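Local coordinates for CLIP-associating protein 2 (PDB 3WOZ), which probably binds tubulin and helps regulate microtubule dynamics through TOG domains, of which this HEAT-repeat domain is TOG3, at residues 48-52 against 81-87; 124-129 against 150-154. All blocks are in the same frame, centred on the assembly; numbering follows the deposited sequence.

Overall arrangement
Contacts 1 and 2 both lie in the interior of the one all-helical TOG domain, in series along the chain with centres about 17 Å apart; contact 2 is the nearer to the chain centre, about 8 Å against about 12 Å. They join different elements: 48-52 on helix 41-54 meets 81-87, which leads into helix 85-96, whereas 124-129 and 150-154 run roughly antiparallel on helices 121-133 and 141-155. Contact 1 mixes sulfur, indole and hydroxyl chemistry and has partly exposed T52 and V87 at one end. Contact 2 is larger, mainly aliphatic, and all its touching residues are buried. The contacts meet through their middle segments, L85 CG of 81-87 packing on I127 CD1 of 124-129 at 3.6 Å.

Contact 1 (48-52 against 81-87); sequences CEIFT and LQDWLFV
The carbonyl oxygen of C48, beside the indole of W84, is gripped twice by T52: its backbone N donates the regular helical bond, and its hydroxyl OG1 donates a second to C48 O at 2.7 Å. The two donors come from opposite faces of the carbonyl plane, and the hydroxyl one is tilted 29° from that plane. With OG1 thus turned back along the helix, the indole of W84 brings NE1 to 3.0 Å from T52 OG1, which lies at the ring edge and in its plane. C48 O is 3.3 Å from W84 NE1.

The side chain of C48, CB and SG, lies over one face of the indole. C48 CB sits 3.7 Å from the centroid of the five-membered ring of W84, only 12° off its normal, a CH-pi contact, while C48 SG is 3.9 Å from the same centroid and makes a sulfur-aromatic contact. SG also meets L81 CD2 at 3.6 Å. Within this HEAT-repeat array the indole bridges from segment 81-87 to helix 41-54, and L70 and F73 of helix 60-77 line the same seam. With CG anti to the backbone N (chi1 -170°), W84 extends across to the neighbouring helix, where its far end, CZ2, reaches F51 CB at 3.7 Å. Replacing W84 by an alanine removes the whole indole, which would probably leave C48 CB and SG without their aromatic face and open a gap beside F51 CB. F51 itself turns its ring away, into edge-to-face contacts with F66 and F73. Beyond the indole edge, V87 CG1 approaches T52 OG1 at 3.5 Å, its side chain nearly perpendicular to that of the threonine.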
loop_
_atom_site.group_PDB
_atom_site.type_symbol
_atom_site.label_atom_id
_atom_site.label_comp_id
_atom_site.label_asym_id
_atom_site.label_seq_id
_atom_site.Cartn_x
_atom_site.Cartn_y
_atom_site.Cartn_z
ATOM N N CYS A 48 6.312 -15.466 0.993
ATOM C CA CYS A 48 5.717 -14.273 1.583
ATOM C C CYS A 48 6.449 -13.838 2.848
ATOM O O CYS A 48 6.596 -12.644 3.101
ATOM C CB CYS A 48 4.239 -14.491 1.881
ATOM S SG CYS A 48 3.238 -14.514 0.402
ATOM N N GLU A 49 6.909 -14.816 3.624
ATOM C CA GLU A 49 7.664 -14.553 4.850
ATOM C C GLU A 49 9.055 -14.003 4.542
ATOM O O GLU A 49 9.538 -13.099 5.231
ATOM C CB GLU A 49 7.740 -15.814 5.715
ATOM C CG GLU A 49 6.389 -16.199 6.325
ATOM C CD GLU A 49 6.358 -17.605 6.905
ATOM O OE1 GLU A 49 7.384 -18.322 6.831
ATOM O OE2 GLU A 49 5.296 -17.994 7.436
ATOM N N ILE A 50 9.681 -14.545 3.499
ATOM C CA ILE A 50 10.955 -14.042 2.984
ATOM C C ILE A 50 10.819 -12.610 2.450
ATOM O O ILE A 50 11.663 -11.757 2.725
ATOM C CB ILE A 50 11.518 -14.968 1.879
ATOM C CG1 ILE A 50 11.999 -16.292 2.492
ATOM C CG2 ILE A 50 12.658 -14.283 1.110
ATOM C CD1 ILE A 50 12.227 -17.413 1.475
ATOM N N PHE A 51 9.748 -12.358 1.699
ATOM C CA PHE A 51 9.516 -11.045 1.106
ATOM C C PHE A 51 9.206 -9.976 2.152
ATOM O O PHE A 51 9.616 -8.826 2.001
ATOM C CB PHE A 51 8.404 -11.109 0.050
ATOM C CG PHE A 51 8.882 -11.489 -1.330
ATOM C CD1 PHE A 51 10.235 -11.683 -1.599
ATOM C CD2 PHE A 51 7.972 -11.610 -2.376
ATOM C CE1 PHE A 51 10.669 -12.013 -2.880
ATOM C CE2 PHE A 51 8.399 -11.936 -3.657
ATOM C CZ PHE A 51 9.752 -12.135 -3.907
ATOM N N THR A 52 8.479 -10.369 3.200
ATOM C CA THR A 52 8.190 -9.498 4.337
ATOM C C THR A 52 9.486 -8.948 4.938
ATOM O O THR A 52 9.593 -7.748 5.195
ATOM C CB THR A 52 7.367 -10.239 5.422
ATOM O OG1 THR A 52 6.121 -10.670 4.863
ATOM C CG2 THR A 52 7.083 -9.332 6.626
ATOM N N LEU A 81 -2.998 -14.288 -2.680
ATOM C CA LEU A 81 -2.215 -13.357 -1.859
ATOM C C LEU A 81 -3.042 -12.413 -0.985
ATOM O O LEU A 81 -2.506 -11.453 -0.423
ATOM C CB LEU A 81 -1.267 -12.534 -2.748
ATOM C CG LEU A 81 -0.027 -13.232 -3.310
ATOM C CD1 LEU A 81 0.637 -12.369 -4.374
ATOM C CD2 LEU A 81 0.965 -13.580 -2.203
ATOM N N GLN A 82 -4.336 -12.686 -0.853
ATOM C CA GLN A 82 -5.228 -11.790 -0.110
ATOM C C GLN A 82 -4.883 -11.657 1.378
ATOM O O GLN A 82 -5.049 -10.582 1.965
ATOM C CB GLN A 82 -6.695 -12.179 -0.316
ATOM C CG GLN A 82 -7.238 -11.695 -1.661
ATOM C CD GLN A 82 -8.666 -12.137 -1.946
ATOM O OE1 GLN A 82 -9.452 -12.400 -1.033
ATOM N NE2 GLN A 82 -9.009 -12.208 -3.225
ATOM N N ASP A 83 -4.389 -12.741 1.971
ATOM C CA ASP A 83 -3.998 -12.741 3.380
ATOM C C ASP A 83 -2.654 -12.051 3.611
ATOM O O ASP A 83 -2.331 -11.686 4.742
ATOM C CB ASP A 83 -3.959 -14.170 3.932
ATOM C CG ASP A 83 -5.330 -14.822 3.969
ATOM O OD1 ASP A 83 -5.422 -16.017 3.626
ATOM O OD2 ASP A 83 -6.317 -14.150 4.338
ATOM N N TRP A 84 -1.881 -11.875 2.540
ATOM C CA TRP A 84 -0.590 -11.194 2.611
ATOM C C TRP A 84 -0.710 -9.725 2.204
ATOM O O TRP A 84 0.249 -8.954 2.333
ATOM C CB TRP A 84 0.447 -11.916 1.736
ATOM C CG TRP A 84 1.861 -11.419 1.932
ATOM C CD1 TRP A 84 2.589 -11.458 3.087
ATOM C CD2 TRP A 84 2.706 -10.806 0.946
ATOM N NE1 TRP A 84 3.834 -10.909 2.882
ATOM C CE2 TRP A 84 3.931 -10.501 1.577
ATOM C CE3 TRP A 84 2.545 -10.488 -0.411
ATOM C CZ2 TRP A 84 4.995 -9.893 0.899
ATOM C CZ3 TRP A 84 3.597 -9.884 -1.083
ATOM C CH2 TRP A 84 4.810 -9.595 -0.426
ATOM N N LEU A 85 -1.894 -9.342 1.727
ATOM C CA LEU A 85 -2.114 -8.013 1.170
ATOM C C LEU A 85 -1.840 -6.874 2.158
ATOM O O LEU A 85 -1.267 -5.851 1.773
ATOM C CB LEU A 85 -3.520 -7.889 0.558
ATOM C CG LEU A 85 -3.916 -6.538 -0.060
ATOM C CD1 LEU A 85 -2.957 -6.102 -1.179
ATOM C CD2 LEU A 85 -5.362 -6.546 -0.552
ATOM N N PHE A 86 -2.237 -7.050 3.419
ATOM C CA PHE A 86 -1.978 -6.032 4.438
ATOM C C PHE A 86 -0.490 -5.698 4.489
ATOM O O PHE A 86 -0.112 -4.530 4.487
ATOM C CB PHE A 86 -2.481 -6.463 5.828
ATOM C CG PHE A 86 -2.011 -5.563 6.945
ATOM C CD1 PHE A 86 -0.856 -5.867 7.665
ATOM C CD2 PHE A 86 -2.708 -4.397 7.258
ATOM C CE1 PHE A 86 -0.409 -5.028 8.693
ATOM C CE2 PHE A 86 -2.275 -3.556 8.277
ATOM C CZ PHE A 86 -1.125 -3.872 9.001
ATOM N N VAL A 87 0.342 -6.735 4.527
ATOM C CA VAL A 87 1.790 -6.582 4.608
ATOM C C VAL A 87 2.350 -5.947 3.334
ATOM O O VAL A 87 3.104 -4.988 3.406
ATOM C CB VAL A 87 2.487 -7.938 4.904
ATOM C CG1 VAL A 87 3.984 -7.856 4.635
ATOM C CG2 VAL A 87 2.217 -8.374 6.350
#

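Contact 2 (124-129 against 150-154)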
loop_
_atom_site.group_PDB
_atom_site.type_symbol
_atom_site.label_atom_id
_atom_site.label_comp_id
_atom_site.label_asym_id
_atom_site.label_seq_id
_atom_site.Cartn_x
_atom_site.Cartn_y
_atom_site.Cartn_z
ATOM N N GLN A 124 -8.530 -3.649 -0.255
ATOM C CA GLN A 124 -7.473 -2.635 -0.274
ATOM C C GLN A 124 -7.872 -1.440 0.582
ATOM O O GLN A 124 -7.084 -0.958 1.392
ATOM C CB GLN A 124 -7.219 -2.129 -1.691
ATOM C CG GLN A 124 -6.645 -3.126 -2.667
ATOM C CD GLN A 124 -6.248 -2.445 -3.958
ATOM O OE1 GLN A 124 -6.762 -2.760 -5.031
ATOM N NE2 GLN A 124 -5.358 -1.471 -3.852
ATOM N N PHE A 125 -9.098 -0.962 0.381
ATOM C CA PHE A 125 -9.594 0.222 1.078
ATOM C C PHE A 125 -9.638 0.027 2.592
ATOM O O PHE A 125 -9.298 0.940 3.348
ATOM C CB PHE A 125 -10.974 0.626 0.552
ATOM C CG PHE A 125 -11.463 1.945 1.085
ATOM C CD1 PHE A 125 -12.418 1.989 2.099
ATOM C CD2 PHE A 125 -10.957 3.143 0.585
ATOM C CE1 PHE A 125 -12.875 3.209 2.598
ATOM C CE2 PHE A 125 -11.404 4.370 1.078
ATOM C CZ PHE A 125 -12.363 4.404 2.089
ATOM N N ASN A 126 -10.047 -1.166 3.020
ATOM C CA ASN A 126 -10.166 -1.479 4.442
ATOM C C ASN A 126 -8.809 -1.502 5.128
ATOM O O ASN A 126 -8.674 -1.036 6.260
ATOM C CB ASN A 126 -10.913 -2.800 4.654
ATOM C CG ASN A 126 -12.376 -2.727 4.230
ATOM O OD1 ASN A 126 -13.009 -3.756 3.991
ATOM N ND2 ASN A 126 -12.917 -1.514 4.130
ATOM N N ILE A 127 -7.805 -2.030 4.428
ATOM C CA ILE A 127 -6.424 -1.988 4.898
ATOM C C ILE A 127 -5.952 -0.544 5.031
ATOM O O ILE A 127 -5.268 -0.195 5.993
ATOM C CB ILE A 127 -5.487 -2.780 3.965
ATOM C CG1 ILE A 127 -5.702 -4.282 4.168
ATOM C CG2 ILE A 127 -4.018 -2.409 4.201
ATOM C CD1 ILE A 127 -5.343 -5.108 2.977
ATOM N N LEU A 128 -6.341 0.289 4.071
ATOM C CA LEU A 128 -5.934 1.685 4.064
ATOM C C LEU A 128 -6.567 2.489 5.202
ATOM O O LEU A 128 -5.945 3.404 5.741
ATOM C CB LEU A 128 -6.235 2.325 2.709
ATOM C CG LEU A 128 -5.410 1.847 1.502
ATOM C CD1 LEU A 128 -5.904 2.512 0.238
ATOM C CD2 LEU A 128 -3.934 2.106 1.681
HETATM N N MSE A 129 -7.800 2.146 5.567
HETATM C CA MSE A 129 -8.464 2.824 6.678
HETATM C C MSE A 129 -7.787 2.496 8.012
HETATM O O MSE A 129 -7.483 3.400 8.787
HETATM C CB MSE A 129 -9.964 2.520 6.707
HETATM C CG MSE A 129 -10.755 3.097 5.530
HETATM SE SE MSE A 129 -10.557 5.019 5.209
HETATM C CE MSE A 129 -9.132 4.992 3.872
ATOM N N TYR A 150 -2.426 7.173 -2.583
ATOM C CA TYR A 150 -2.926 5.843 -2.907
ATOM C C TYR A 150 -4.443 5.756 -2.701
ATOM O O TYR A 150 -5.157 5.264 -3.583
ATOM C CB TYR A 150 -2.187 4.777 -2.098
ATOM C CG TYR A 150 -2.392 3.360 -2.592
ATOM C CD1 TYR A 150 -3.566 2.657 -2.300
ATOM C CD2 TYR A 150 -1.410 2.714 -3.338
ATOM C CE1 TYR A 150 -3.755 1.351 -2.746
ATOM C CE2 TYR A 150 -1.589 1.408 -3.781
ATOM C CZ TYR A 150 -2.766 0.736 -3.485
ATOM O OH TYR A 150 -2.943 -0.558 -3.918
ATOM N N ILE A 151 -4.930 6.243 -1.556
ATOM C CA ILE A 151 -6.382 6.344 -1.311
ATOM C C ILE A 151 -7.045 7.027 -2.490
ATOM O O ILE A 151 -7.964 6.480 -3.088
ATOM C CB ILE A 151 -6.755 7.194 -0.057
ATOM C CG1 ILE A 151 -5.859 6.903 1.153
ATOM C CG2 ILE A 151 -8.256 7.059 0.268
ATOM C CD1 ILE A 151 -6.145 5.640 1.888
ATOM N N GLU A 152 -6.566 8.228 -2.813
ATOM C CA GLU A 152 -7.144 9.030 -3.884
ATOM C C GLU A 152 -7.244 8.246 -5.191
ATOM O O GLU A 152 -8.288 8.262 -5.839
ATOM C CB GLU A 152 -6.354 10.321 -4.107
ATOM C CG GLU A 152 -7.230 11.446 -4.654
ATOM C CD GLU A 152 -6.572 12.262 -5.747
ATOM O OE1 GLU A 152 -5.339 12.476 -5.695
ATOM O OE2 GLU A 152 -7.305 12.707 -6.659
ATOM N N THR A 153 -6.167 7.559 -5.568
ATOM C CA THR A 153 -6.149 6.782 -6.815
ATOM C C THR A 153 -7.099 5.580 -6.737
ATOM O O THR A 153 -7.771 5.250 -7.715
ATOM C CB THR A 153 -4.721 6.332 -7.180
ATOM O OG1 THR A 153 -3.830 7.449 -7.079
ATOM C CG2 THR A 153 -4.665 5.778 -8.597
ATOM N N LEU A 154 -7.163 4.942 -5.569
ATOM C CA LEU A 154 -8.067 3.810 -5.356
ATOM C C LEU A 154 -9.525 4.254 -5.443
ATOM O O LEU A 154 -10.374 3.518 -5.947
ATOM C CB LEU A 154 -7.796 3.131 -4.004
ATOM C CG LEU A 154 -8.537 1.813 -3.732
ATOM C CD1 LEU A 154 -8.021 0.689 -4.628
ATOM C CD2 LEU A 154 -8.430 1.417 -2.268
#
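L128 points from helix 121-133 straight into the side chains of 150-154, and each of its side-chain carbons finds a partner. L128 CB is pressed against I151 CD1 at 3.4 Å, tighter than ordinary van der Waals contact, and CG borders the same methyl. At the fork, L128 CD1 is the busier branch: it meets the edge of the Y150 ring, 3.5 Å from Y150 CD1, rests equally closely on I151 CD1, and also lies 3.7 Å from L154 CD2. The other branch, L128 CD2, is looser against the tyrosine, at 4.0 Å from Y150 CD1.

I151 reaches this position through two successive bends, chi1 -43° and chi2 -77°, which bring CD1 back toward the opposing helix although its CB does not start out that way. The leucine and isoleucine chains then lie alongside one another, running in opposite senses. The isoleucine tip is closed in further by M129, modelled as selenomethionine, whose terminal CE touches I151 CD1 at 3.6 Å.

The segment axes approach to 10.8 Å with their directions 154° apart, so the two segments run roughly antiparallel, the arrangement from which a HEAT-repeat solenoid such as this TOG domain is built. One turn along from I151, L154 enters between Q124 and F125. L154 CD2 lies 3.9 Å from F125 CB, at the rim of the phenylalanine ring and near the ring plane, while Q124 CB is 3.8 Å from L154 CD2. Neighbouring helices close the cluster: L89 of helix 85-96 touches both L128 and Y150, and V195 of helix 186-202 packs against I151.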